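Local coordinates for glutathione s-transferase protein (Ralstonia solanacearum, PDB 3TOU) that binds glutathione and probably acts as a glutathione transferase, joining the thiol of glutathione to electrophilic substrates, at residues A[3-8]-A[15-20]. Sequence-based numbering, arbitrary orientation.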
ATOM      1  N   MET A   3      16.353 -11.783 -11.864  1.00 19.07           N
ATOM      2  CA  MET A   3      15.152 -11.701 -11.038  1.00 17.89           C
ATOM      3  C   MET A   3      13.886 -11.959 -11.853  1.00 14.16           C
ATOM      4  O   MET A   3      13.813 -11.621 -13.038  1.00 16.77           O
ATOM      5  CB  MET A   3      15.063 -10.317 -10.399  1.00 18.32           C
ATOM      6  CG  MET A   3      16.231  -9.992  -9.509  1.00 27.80           C
ATOM      7  SD  MET A   3      15.983  -8.413  -8.695  1.00 28.56           S
ATOM      8  CE  MET A   3      15.608  -7.360 -10.085  1.00 16.90           C
ATOM      9  N   LYS A   4      12.869 -12.518 -11.197  1.00 14.56           N
ATOM     10  CA  LYS A   4      11.607 -12.789 -11.866  1.00 13.47           C
ATOM     11  C   LYS A   4      10.512 -11.908 -11.244  1.00 13.90           C
ATOM     12  O   LYS A   4      10.344 -11.907 -10.028  1.00 18.82           O
ATOM     13  CB  LYS A   4      11.236 -14.279 -11.726  1.00 18.38           C
ATOM     14  CG  LYS A   4      12.274 -15.267 -12.320  1.00 17.00           C
ATOM     15  CD  LYS A   4      13.107 -15.936 -11.219  1.00 22.69           C
ATOM     16  CE  LYS A   4      14.085 -16.993 -11.767  1.00 23.64           C
ATOM     17  NZ  LYS A   4      15.022 -16.400 -12.734  1.00 27.79           N
ATOM     18  N   LEU A   5       9.788 -11.159 -12.072  1.00 12.94           N
ATOM     19  CA  LEU A   5       8.654 -10.371 -11.576  1.00 12.33           C
ATOM     20  C   LEU A   5       7.364 -11.096 -11.941  1.00 13.33           C
ATOM     21  O   LEU A   5       7.071 -11.308 -13.124  1.00 15.22           O
ATOM     22  CB  LEU A   5       8.674  -8.953 -12.163  1.00 12.22           C
ATOM     23  CG  LEU A   5       7.536  -8.058 -11.665  1.00 14.68           C
ATOM     24  CD1 LEU A   5       7.782  -7.665 -10.222  1.00 14.89           C
ATOM     25  CD2 LEU A   5       7.432  -6.849 -12.568  1.00 13.66           C
ATOM     26  N   ILE A   6       6.618 -11.523 -10.922  1.00 11.96           N
ATOM     27  CA  ILE A   6       5.329 -12.172 -11.125  1.00 11.96           C
ATOM     28  C   ILE A   6       4.263 -11.081 -11.200  1.00 14.34           C
ATOM     29  O   ILE A   6       4.188 -10.231 -10.310  1.00 12.82           O
ATOM     30  CB  ILE A   6       4.972 -13.125  -9.957  1.00 13.86           C
ATOM     31  CG1 ILE A   6       6.144 -14.059  -9.631  1.00 13.84           C
ATOM     32  CG2 ILE A   6       3.689 -13.860 -10.282  1.00 13.03           C
ATOM     33  CD1 ILE A   6       5.958 -14.883  -8.341  1.00 15.13           C
ATOM     34  N   GLY A   7       3.447 -11.095 -12.246  1.00 11.42           N
ATOM     35  CA  GLY A   7       2.422 -10.055 -12.400  1.00 14.45           C
ATOM     36  C   GLY A   7       1.510 -10.319 -13.570  1.00 18.07           C
ATOM     37  O   GLY A   7       1.534 -11.403 -14.142  1.00 15.74           O
ATOM     38  N   SER A   8       0.692  -9.326 -13.921  1.00 15.24           N
ATOM     39  CA  SER A   8      -0.133  -9.416 -15.108  1.00 15.82           C
ATOM     40  C   SER A   8       0.046  -8.127 -15.899  1.00 14.98           C
ATOM     41  O   SER A   8       0.485  -7.110 -15.354  1.00 14.05           O
ATOM     42  CB  SER A   8      -1.592  -9.585 -14.715  1.00 15.88           C
ATOM     43  OG  SER A   8      -2.067  -8.383 -14.128  1.00 15.53           O
ATOM     44  N   ARG A  15       2.545  -2.680 -13.186  1.00 10.34           N
ATOM     45  CA  ARG A  15       3.049  -1.725 -14.168  1.00  9.07           C
ATOM     46  C   ARG A  15       3.995  -0.732 -13.526  1.00 10.85           C
ATOM     47  O   ARG A  15       5.061  -0.452 -14.084  1.00 10.69           O
ATOM     48  CB  ARG A  15       1.938  -0.979 -14.890  1.00 12.61           C
ATOM     49  CG  ARG A  15       2.510  -0.235 -16.090  1.00 14.51           C
ATOM     50  CD  ARG A  15       1.525   0.717 -16.704  1.00 13.48           C
ATOM     51  NE  ARG A  15       2.057   1.198 -17.977  1.00 14.07           N
ATOM     52  CZ  ARG A  15       1.349   1.924 -18.834  1.00 16.72           C
ATOM     53  NH1 ARG A  15       0.111   2.257 -18.524  1.00 13.66           N
ATOM     54  NH2 ARG A  15       1.874   2.310 -19.991  1.00 14.25           N
ATOM     55  N   LYS A  16       3.635  -0.216 -12.346  1.00  9.84           N
ATOM     56  CA  LYS A  16       4.530   0.728 -11.652  1.00 10.46           C
ATOM     57  C   LYS A  16       5.937   0.152 -11.493  1.00 11.90           C
ATOM     58  O   LYS A  16       6.934   0.809 -11.805  1.00  9.72           O
ATOM     59  CB  LYS A  16       3.947   1.124 -10.289  1.00  9.07           C
ATOM     60  CG  LYS A  16       4.798   2.141  -9.513  1.00 12.07           C
ATOM     61  CD  LYS A  16       4.104   2.531  -8.195  1.00 16.95           C
ATOM     62  CE  LYS A  16       3.921   1.330  -7.280  1.00 12.11           C
ATOM     63  NZ  LYS A  16       3.489   1.659  -5.869  1.00 13.14           N
ATOM     64  N   VAL A  17       6.006  -1.102 -11.052  1.00 10.65           N
ATOM     65  CA  VAL A  17       7.284  -1.775 -10.882  1.00  8.04           C
ATOM     66  C   VAL A  17       8.005  -1.953 -12.229  1.00  9.75           C
ATOM     67  O   VAL A  17       9.212  -1.709 -12.320  1.00 10.75           O
ATOM     68  CB  VAL A  17       7.078  -3.147 -10.185  1.00 10.59           C
ATOM     69  CG1 VAL A  17       8.368  -3.966 -10.230  1.00 12.83           C
ATOM     70  CG2 VAL A  17       6.590  -2.938  -8.746  1.00 10.72           C
ATOM     71  N   ARG A  18       7.263  -2.344 -13.264  1.00 10.45           N
ATOM     72  CA  ARG A  18       7.861  -2.584 -14.583  1.00 11.49           C
ATOM     73  C   ARG A  18       8.432  -1.300 -15.161  1.00 12.37           C
ATOM     74  O   ARG A  18       9.496  -1.323 -15.778  1.00 12.25           O
ATOM     75  CB  ARG A  18       6.844  -3.197 -15.549  1.00 11.13           C
ATOM     76  CG  ARG A  18       6.458  -4.630 -15.157  1.00 11.76           C
ATOM     77  CD  ARG A  18       5.312  -5.152 -15.996  1.00 17.73           C
ATOM     78  NE  ARG A  18       5.664  -5.286 -17.404  1.00 19.82           N
ATOM     79  CZ  ARG A  18       4.804  -5.105 -18.405  1.00 17.98           C
ATOM     80  NH1 ARG A  18       3.551  -4.768 -18.158  1.00 16.81           N
ATOM     81  NH2 ARG A  18       5.197  -5.266 -19.661  1.00 25.60           N
ATOM     82  N   VAL A  19       7.721  -0.189 -14.953  1.00 12.08           N
ATOM     83  CA  VAL A  19       8.212   1.120 -15.396  1.00  9.58           C
ATOM     84  C   VAL A  19       9.495   1.497 -14.657  1.00 13.39           C
ATOM     85  O   VAL A  19      10.452   1.955 -15.277  1.00 12.17           O
ATOM     86  CB  VAL A  19       7.149   2.223 -15.251  1.00 11.27           C
ATOM     87  CG1 VAL A  19       7.740   3.619 -15.572  1.00 10.52           C
ATOM     88  CG2 VAL A  19       5.970   1.912 -16.191  1.00 12.05           C
ATOM     89  N   VAL A  20       9.508   1.283 -13.344  1.00 11.87           N
ATOM     90  CA  VAL A  20      10.692   1.545 -12.540  1.00  9.44           C
ATOM     91  C   VAL A  20      11.873   0.708 -13.042  1.00 14.31           C
ATOM     92  O   VAL A  20      12.968   1.249 -13.239  1.00 10.98           O
ATOM     93  CB  VAL A  20      10.422   1.252 -11.041  1.00 10.88           C
ATOM     94  CG1 VAL A  20      11.727   1.167 -10.240  1.00 12.60           C
ATOM     95  CG2 VAL A  20       9.543   2.367 -10.472  1.00 11.42           C
TER
HETATM   96  O   HOH W   1       1.914  -4.646 -15.688  1.00 14.84           O
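In the beta-alpha-beta unit that opens the thioredoxin-like N-terminal domain of this glutathione transferase, strand 4-7 packs against helix 12-23 through L5, which meets V17 and R18. The L5 CB already points to the helix, and a chi1 of -179° turns CG away from the residue's own backbone N, bringing both methyls of the fork up against the helix. L5 CD1 lies 3.7 Å from V17 CG1, and that same valine methyl is 3.8 Å from L5 CD2, so one branch of V17 meets both prongs of the fork. L5 CD2 also rests against the aliphatic base of R18, 3.5 Å from R18 CG, where the two side chains run roughly perpendicular. Beyond this point the arginine bends at chi3 (65°) and turns its guanidinium away from the leucine, toward a water. R18 NH1 donates to the water oxygen over 3.0 Å, at the edge of the guanidinium and in its plane. The water oxygen lies 2.9 Å from S8 O, to which it can donate, though other acceptors compete for its protons. V17 also touches S65 and I68 of helix 65-74; S65 belongs to the glutathione site, while the V17 side chain stays about 7 Å from the bound glutathione. No direct hydrogen bond joins strand and helix here: the direct contact is apolar, methyl on methyl and methyl on methylene, and the arginine, polar at its end, can link through one water to S8 O.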